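Local coordinates for protein DegQ (Legionella fallonii, PDB 3PV2) that is an HtrA-type serine protease, probably also a chaperone, that assembles into large self-compartmentizing 12-mers and probably degrades misfolded proteins inside them, at residues B[125-130]-B[239-244]; B[398-401]-B[405-408]; B[410-415]-B[445-450]. All coordinates share one frame; numbering follows the deposited sequence.

Interaction 1: residues B[125-130]-B[239-244]; sequences TDLAVL and INMVKD
Thr125 and Leu127 meet Met241 and Val242 without any flat group among them: no ring, amide or guanidinium offers a face or an edge, and the contact is apolar, carried mainly by methyl groups and the methionine end. The backbones come closest at Leu127 and Val242, whose CA atoms are 7.5 Å apart. Met241 suits its place because a long, unbranched chain can reach Thr125 from the helix. It leaves the helix extended, with CG anti to the backbone N (chi1 -170°), then bends at the sulfur (chi3 107°) to lay its end methyl against Thr125. Met241 CE comes 3.3 Å from Thr125 CG2 and 3.4 Å from Thr125 CB, closer than carbons normally pack, so the exact setting of that methyl is doubtful. Thr125 offers two chemistries: CG2 faces the methionine, while OG1 is hydrogen-bonded to Asp122. Leu127 fills the other half. Its CD1 lies 3.9 Å from Val242 CG2, and CD2 is 4.0 Å from the same methyl, so the fork of the leucine receives one branch of the valine. Leu127 also packs on Ile92 of the first barrel and Val242 on Ile219 of the second. The helix that follows the last strand of the second barrel thus packs against the first, as in the trypsin fold. Between the two touching residues, Asp126 turns elsewhere and is hydrogen-bonded to His96, the pairing expected of a trypsin-like catalytic triad; with Leu127 it forms a G1 beta bulge opposite Asp122. Since no hydrogen bond or ion pair crosses this buried contact, barrel and helix are joined here by dispersion and the burial of apolar surface.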
loop_
_atom_site.group_PDB
_atom_site.type_symbol
_atom_site.label_atom_id
_atom_site.label_comp_id
_atom_site.label_asym_id
_atom_site.label_seq_id
_atom_site.Cartn_x
_atom_site.Cartn_y
_atom_site.Cartn_z
ATOM N N THR B 125 33.379 -0.636 -30.952
ATOM C CA THR B 125 32.798 0.059 -32.104
ATOM C C THR B 125 31.433 -0.503 -32.521
ATOM O O THR B 125 30.830 -0.009 -33.489
ATOM C CB THR B 125 33.725 -0.046 -33.305
ATOM O OG1 THR B 125 34.025 -1.418 -33.525
ATOM C CG2 THR B 125 35.014 0.652 -33.074
ATOM N N ASP B 126 30.962 -1.523 -31.795
ATOM C CA ASP B 126 29.731 -2.242 -32.096
ATOM C C ASP B 126 29.663 -2.734 -33.524
ATOM O O ASP B 126 28.620 -2.568 -34.173
ATOM C CB ASP B 126 28.479 -1.379 -31.774
ATOM C CG ASP B 126 27.201 -2.227 -31.679
ATOM O OD1 ASP B 126 27.309 -3.470 -31.529
ATOM O OD2 ASP B 126 26.108 -1.678 -31.793
ATOM N N LEU B 127 30.739 -3.393 -33.990
ATOM C CA LEU B 127 30.781 -4.055 -35.276
ATOM C C LEU B 127 31.094 -5.529 -35.156
ATOM O O LEU B 127 31.729 -5.969 -34.199
ATOM C CB LEU B 127 31.842 -3.426 -36.176
ATOM C CG LEU B 127 31.518 -1.966 -36.488
ATOM C CD1 LEU B 127 32.814 -1.355 -37.103
ATOM C CD2 LEU B 127 30.266 -1.915 -37.420
ATOM N N ALA B 128 30.625 -6.307 -36.132
ATOM C CA ALA B 128 30.944 -7.726 -36.200
ATOM C C ALA B 128 30.990 -8.107 -37.644
ATOM O O ALA B 128 30.300 -7.530 -38.449
ATOM C CB ALA B 128 29.934 -8.529 -35.493
ATOM N N VAL B 129 31.859 -9.054 -37.956
ATOM C CA VAL B 129 32.045 -9.570 -39.284
ATOM C C VAL B 129 31.600 -11.027 -39.269
ATOM O O VAL B 129 31.951 -11.808 -38.340
ATOM C CB VAL B 129 33.507 -9.497 -39.665
ATOM C CG1 VAL B 129 33.729 -9.929 -41.088
ATOM C CG2 VAL B 129 34.091 -8.095 -39.373
ATOM N N LEU B 130 30.817 -11.358 -40.293
ATOM C CA LEU B 130 30.246 -12.674 -40.486
ATOM C C LEU B 130 30.661 -13.136 -41.880
ATOM O O LEU B 130 30.853 -12.306 -42.810
ATOM C CB LEU B 130 28.706 -12.628 -40.479
ATOM C CG LEU B 130 27.951 -12.048 -39.265
ATOM C CD1 LEU B 130 26.425 -12.143 -39.497
ATOM C CD2 LEU B 130 28.349 -12.707 -37.982
ATOM N N ILE B 239 31.539 4.498 -42.483
ATOM C CA ILE B 239 32.017 3.351 -43.180
ATOM C C ILE B 239 33.553 3.266 -43.166
ATOM O O ILE B 239 34.108 2.169 -43.163
ATOM C CB ILE B 239 31.515 3.343 -44.625
ATOM C CG1 ILE B 239 31.784 2.009 -45.299
ATOM C CG2 ILE B 239 32.192 4.421 -45.390
ATOM C CD1 ILE B 239 31.114 0.880 -44.648
ATOM N N ASN B 240 34.234 4.412 -43.158
ATOM C CA ASN B 240 35.707 4.387 -43.241
ATOM C C ASN B 240 36.298 3.677 -42.027
ATOM O O ASN B 240 37.193 2.857 -42.147
ATOM C CB ASN B 240 36.265 5.794 -43.345
ATOM C CG ASN B 240 36.113 6.387 -44.710
ATOM O OD1 ASN B 240 35.505 5.815 -45.629
ATOM N ND2 ASN B 240 36.700 7.548 -44.866
ATOM N N MET B 241 35.761 3.972 -40.859
ATOM C CA MET B 241 36.098 3.212 -39.691
ATOM C C MET B 241 35.659 1.762 -39.820
ATOM O O MET B 241 36.408 0.851 -39.418
ATOM C CB MET B 241 35.417 3.803 -38.501
ATOM C CG MET B 241 35.887 3.243 -37.220
ATOM S SD MET B 241 34.927 4.000 -35.902
ATOM C CE MET B 241 33.890 2.604 -35.476
ATOM N N VAL B 242 34.468 1.536 -40.372
ATOM C CA VAL B 242 34.010 0.167 -40.571
ATOM C C VAL B 242 34.999 -0.656 -41.411
ATOM O O VAL B 242 35.351 -1.731 -41.005
ATOM C CB VAL B 242 32.600 0.089 -41.180
ATOM C CG1 VAL B 242 32.249 -1.353 -41.514
ATOM C CG2 VAL B 242 31.623 0.687 -40.204
ATOM N N LYS B 243 35.432 -0.143 -42.555
ATOM C CA LYS B 243 36.425 -0.802 -43.430
ATOM C C LYS B 243 37.677 -1.264 -42.667
ATOM O O LYS B 243 38.195 -2.377 -42.870
ATOM C CB LYS B 243 36.931 0.156 -44.524
ATOM C CG LYS B 243 35.948 0.527 -45.653
ATOM C CD LYS B 243 36.608 1.290 -46.879
ATOM C CE LYS B 243 37.841 2.182 -46.521
ATOM N NZ LYS B 243 38.390 2.972 -47.691
ATOM N N ASP B 244 38.162 -0.410 -41.781
ATOM C CA ASP B 244 39.404 -0.721 -41.127
ATOM C C ASP B 244 39.204 -1.687 -39.948
ATOM O O ASP B 244 40.044 -2.594 -39.736
ATOM C CB ASP B 244 40.152 0.569 -40.829
ATOM C CG ASP B 244 40.402 1.402 -42.131
ATOM O OD1 ASP B 244 39.519 1.405 -43.038
ATOM O OD2 ASP B 244 41.474 2.042 -42.276
#

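Interaction 2: residues B[398-401]-B[405-408]; sequences AGWR and RPGD
Arg405 lies flat on the indole of Trp400, and this stack is the tight part of the contact. Guanidinium and ring planes are only 1° apart, and CZ sits 3.6 Å from the centroid of the six-membered ring, a cation-pi geometry. Farther back along the same side chain, CD makes a CH-pi contact over that ring, also 3.6 Å from its centroid. A bend at chi2 (-71°) turns the arginine back toward the helix, where NH1 donates, in the guanidinium plane, to Trp400 O at 2.9 Å (159°). One residue therefore supplies both the flat bed and the acceptor that fixes the guanidinium's rotation. Trp400 also packs on Gln38 of a second subunit. The loose side is at Pro406, exposed, whose CD merely approaches Trp400 CZ3 at 4.0 Å. Pro406 and Gly407 form the corner of a type II beta turn, the glycine taking backbone angles that would jam a CB against the preceding carbonyl. Arg405 N donates to Asp408 OD2 at 2.8 Å, and that carboxylate also salt-bridges Arg441. Chemically, the polarisable ring probably steadies the arginine's delocalised charge, while the in-plane N-H of NH1 still meets a carbonyl oxygen.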
loop_
_atom_site.group_PDB
_atom_site.type_symbol
_atom_site.label_atom_id
_atom_site.label_comp_id
_atom_site.label_asym_id
_atom_site.label_seq_id
_atom_site.Cartn_x
_atom_site.Cartn_y
_atom_site.Cartn_z
ATOM N N ALA B 398 51.207 -1.774 -5.595
ATOM C CA ALA B 398 51.826 -2.468 -4.526
ATOM C C ALA B 398 51.513 -1.834 -3.187
ATOM O O ALA B 398 51.360 -2.524 -2.179
ATOM C CB ALA B 398 53.302 -2.568 -4.767
ATOM N N GLY B 399 51.293 -0.519 -3.200
ATOM C CA GLY B 399 50.932 0.234 -2.035
ATOM C C GLY B 399 49.592 -0.163 -1.483
ATOM O O GLY B 399 49.460 -0.541 -0.313
ATOM N N TRP B 400 48.600 -0.176 -2.371
ATOM C CA TRP B 400 47.261 -0.560 -2.000
ATOM C C TRP B 400 47.271 -2.000 -1.452
ATOM O O TRP B 400 46.706 -2.273 -0.414
ATOM C CB TRP B 400 46.311 -0.480 -3.210
ATOM C CG TRP B 400 44.956 -0.856 -2.872
ATOM C CD1 TRP B 400 44.482 -2.131 -2.765
ATOM C CD2 TRP B 400 43.885 -0.006 -2.523
ATOM N NE1 TRP B 400 43.165 -2.122 -2.395
ATOM C CE2 TRP B 400 42.769 -0.827 -2.248
ATOM C CE3 TRP B 400 43.740 1.364 -2.424
ATOM C CZ2 TRP B 400 41.515 -0.316 -1.884
ATOM C CZ3 TRP B 400 42.455 1.896 -2.074
ATOM C CH2 TRP B 400 41.374 1.042 -1.796
ATOM N N ARG B 401 47.922 -2.881 -2.159
ATOM C CA ARG B 401 48.003 -4.296 -1.698
ATOM C C ARG B 401 48.599 -4.421 -0.289
ATOM O O ARG B 401 48.230 -5.302 0.474
ATOM C CB ARG B 401 48.955 -5.106 -2.557
ATOM C CG ARG B 401 48.374 -5.773 -3.718
ATOM C CD ARG B 401 49.295 -7.045 -4.160
ATOM N NE ARG B 401 50.706 -6.759 -4.494
ATOM C CZ ARG B 401 51.100 -6.019 -5.551
ATOM N NH1 ARG B 401 50.200 -5.430 -6.345
ATOM N NH2 ARG B 401 52.412 -5.830 -5.793
ATOM N N ARG B 405 46.111 3.390 2.221
ATOM C CA ARG B 405 44.878 3.961 1.686
ATOM C C ARG B 405 44.922 5.506 1.635
ATOM O O ARG B 405 45.652 6.162 2.425
ATOM C CB ARG B 405 43.711 3.562 2.607
ATOM C CG ARG B 405 43.380 2.057 2.629
ATOM C CD ARG B 405 42.738 1.572 1.337
ATOM N NE ARG B 405 42.498 0.121 1.370
ATOM C CZ ARG B 405 43.384 -0.822 1.090
ATOM N NH1 ARG B 405 44.651 -0.538 0.731
ATOM N NH2 ARG B 405 42.984 -2.077 1.127
ATOM N N PRO B 406 44.126 6.083 0.729
ATOM C CA PRO B 406 44.077 7.517 0.604
ATOM C C PRO B 406 43.910 8.136 1.954
ATOM O O PRO B 406 43.198 7.589 2.802
ATOM C CB PRO B 406 42.846 7.758 -0.277
ATOM C CG PRO B 406 42.825 6.457 -1.188
ATOM C CD PRO B 406 43.183 5.389 -0.176
ATOM N N GLY B 407 44.584 9.262 2.204
ATOM C CA GLY B 407 44.510 9.837 3.547
ATOM C C GLY B 407 45.613 9.476 4.483
ATOM O O GLY B 407 45.834 10.222 5.418
ATOM N N ASP B 408 46.272 8.319 4.272
ATOM C CA ASP B 408 47.423 7.948 5.028
ATOM C C ASP B 408 48.569 8.952 4.961
ATOM O O ASP B 408 48.811 9.523 3.894
ATOM C CB ASP B 408 47.922 6.591 4.551
ATOM C CG ASP B 408 47.074 5.431 5.042
ATOM O OD1 ASP B 408 46.133 5.650 5.837
ATOM O OD2 ASP B 408 47.354 4.245 4.638
#

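Interaction 3: residues B[410-415]-B[445-450]; sequences IISANK and SMYLLV
The backbones come nearest at Ser412 and Tyr447, CA atoms 9.3 Å apart, on strands that are not neighbours, because strand 435-441 runs between them and pairs antiparallel with both. The distance is bridged by long side chains. Asn414 and Lys415 both have left-handed backbone conformations, and from there the lysine chain folds back through bends at chi2 (-55°) and chi3 (-90°), crossing the tyrosine at about a right angle. Its NZ comes 3.1 Å from Tyr447 OH and 3.5 Å from Tyr447 CE1. A water joins the two ends: Lys415 NZ donates to it at 2.8 Å, and Tyr447 OH is hydrogen-bonded to it at 2.5 Å, a length short enough to be treated with caution, with the water in the plane of the ring at its edge. Ser412 OG approaches Tyr447 CE1 at 4.4 Å, but it is hydrogen-bonded to Gln438 of the middle strand. Lysine suits the site through its reach, and tyrosine joins an apolar ring to a polar end. Gly303 of a third subunit packs on both Lys415 and Tyr447, and Gln265 of that subunit accepts from Tyr447 N. Here the contact spans strand 435-441 within the curled antiparallel sheet of the second PDZ domain.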
loop_
_atom_site.group_PDB
_atom_site.type_symbol
_atom_site.label_atom_id
_atom_site.label_comp_id
_atom_site.label_asym_id
_atom_site.label_seq_id
_atom_site.Cartn_x
_atom_site.Cartn_y
_atom_site.Cartn_z
ATOM N N ILE B 410 52.544 9.012 5.298
ATOM C CA ILE B 410 53.808 8.307 5.446
ATOM C C ILE B 410 54.798 9.154 6.224
ATOM O O ILE B 410 55.235 10.225 5.774
ATOM C CB ILE B 410 54.401 7.942 4.143
ATOM C CG1 ILE B 410 53.449 6.994 3.420
ATOM C CG2 ILE B 410 55.755 7.174 4.305
ATOM C CD1 ILE B 410 53.802 6.879 1.866
ATOM N N ILE B 411 55.065 8.709 7.438
ATOM C CA ILE B 411 55.930 9.478 8.334
ATOM C C ILE B 411 57.344 8.929 8.507
ATOM O O ILE B 411 58.203 9.652 8.976
ATOM C CB ILE B 411 55.302 9.685 9.706
ATOM C CG1 ILE B 411 55.086 8.363 10.401
ATOM C CG2 ILE B 411 53.964 10.412 9.579
ATOM C CD1 ILE B 411 54.863 8.626 12.010
ATOM N N SER B 412 57.623 7.713 8.018
ATOM C CA SER B 412 58.951 7.193 7.966
ATOM C C SER B 412 58.971 6.101 6.962
ATOM O O SER B 412 57.944 5.517 6.578
ATOM C CB SER B 412 59.372 6.716 9.373
ATOM O OG SER B 412 58.894 5.366 9.666
ATOM N N ALA B 413 60.133 5.901 6.377
ATOM C CA ALA B 413 60.295 4.882 5.381
ATOM C C ALA B 413 61.685 4.256 5.643
ATOM O O ALA B 413 62.670 4.974 5.808
ATOM C CB ALA B 413 60.221 5.438 3.942
ATOM N N ASN B 414 61.731 2.936 5.664
ATOM C CA ASN B 414 62.934 2.173 6.095
ATOM C C ASN B 414 63.580 2.813 7.295
ATOM O O ASN B 414 64.784 3.006 7.325
ATOM C CB ASN B 414 63.930 2.067 4.965
ATOM C CG ASN B 414 63.371 1.257 3.742
ATOM O OD1 ASN B 414 62.432 0.471 3.893
ATOM N ND2 ASN B 414 63.948 1.474 2.543
ATOM N N LYS B 415 62.742 3.160 8.273
ATOM C CA LYS B 415 63.147 3.703 9.550
ATOM C C LYS B 415 63.746 5.058 9.459
ATOM O O LYS B 415 64.434 5.451 10.362
ATOM C CB LYS B 415 64.193 2.817 10.269
ATOM C CG LYS B 415 63.975 1.371 10.186
ATOM C CD LYS B 415 62.607 1.061 10.682
ATOM C CE LYS B 415 62.530 0.785 12.161
ATOM N NZ LYS B 415 61.113 1.031 12.582
ATOM N N SER B 445 48.432 4.394 13.952
ATOM C CA SER B 445 49.583 4.270 13.081
ATOM C C SER B 445 49.765 2.820 12.829
ATOM O O SER B 445 49.350 2.010 13.632
ATOM C CB SER B 445 50.807 4.844 13.774
ATOM O OG SER B 445 50.840 6.273 13.734
ATOM N N MET B 446 50.457 2.484 11.761
ATOM C CA MET B 446 50.928 1.144 11.561
ATOM C C MET B 446 52.112 1.036 10.609
ATOM O O MET B 446 52.287 1.891 9.738
ATOM C CB MET B 446 49.840 0.209 11.075
ATOM C CG MET B 446 49.151 0.659 9.834
ATOM S SD MET B 446 47.731 -0.504 9.582
ATOM C CE MET B 446 48.202 -1.877 10.659
ATOM N N TYR B 447 52.875 -0.046 10.782
ATOM C CA TYR B 447 53.915 -0.359 9.859
ATOM C C TYR B 447 53.405 -1.290 8.740
ATOM O O TYR B 447 52.684 -2.217 9.049
ATOM C CB TYR B 447 55.119 -1.035 10.547
ATOM C CG TYR B 447 55.971 -0.088 11.340
ATOM C CD1 TYR B 447 57.043 0.578 10.737
ATOM C CD2 TYR B 447 55.795 0.053 12.731
ATOM C CE1 TYR B 447 57.850 1.445 11.454
ATOM C CE2 TYR B 447 56.590 0.877 13.460
ATOM C CZ TYR B 447 57.642 1.581 12.833
ATOM O OH TYR B 447 58.486 2.363 13.573
ATOM N N LEU B 448 53.792 -1.039 7.479
ATOM C CA LEU B 448 53.273 -1.850 6.352
ATOM C C LEU B 448 54.485 -2.169 5.531
ATOM O O LEU B 448 55.376 -1.346 5.448
ATOM C CB LEU B 448 52.417 -0.916 5.525
ATOM C CG LEU B 448 50.926 -0.856 5.738
ATOM C CD1 LEU B 448 50.395 -1.675 6.890
ATOM C CD2 LEU B 448 50.364 0.498 5.518
ATOM N N LEU B 449 54.539 -3.305 4.881
ATOM C CA LEU B 449 55.659 -3.590 4.041
ATOM C C LEU B 449 55.174 -3.619 2.649
ATOM O O LEU B 449 54.314 -4.368 2.351
ATOM C CB LEU B 449 56.160 -4.970 4.374
ATOM C CG LEU B 449 57.393 -5.045 5.250
ATOM C CD1 LEU B 449 57.682 -6.553 5.520
ATOM C CD2 LEU B 449 58.609 -4.424 4.490
ATOM N N VAL B 450 55.678 -2.753 1.809
ATOM C CA VAL B 450 55.292 -2.708 0.453
ATOM C C VAL B 450 56.304 -3.558 -0.334
ATOM O O VAL B 450 57.498 -3.378 -0.212
ATOM C CB VAL B 450 55.372 -1.265 -0.039
ATOM C CG1 VAL B 450 54.902 -1.243 -1.554
ATOM C CG2 VAL B 450 54.491 -0.358 0.882
HETATM O O HOH W 1 60.154 3.615 12.198
#

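In the fold
From the N terminus, interaction 1 comes first: it closes a loop of 108 residues that takes in the strands of the second barrel, and so ties the two halves of the protease domain together. The chain then passes through the first PDZ domain before interaction 2 closes a very short loop at the end of helix 398-402. Interaction 3 follows, spanning helix 421-428 and strand 435-441 within the second PDZ domain. The three are in series, none nested or crossing. Interactions 2 and 3 adjoin, Val450 CG1 packing 3.8 Å from Ala398 C, whereas interaction 1 is remote, its centre about 42 Å from that of interaction 2.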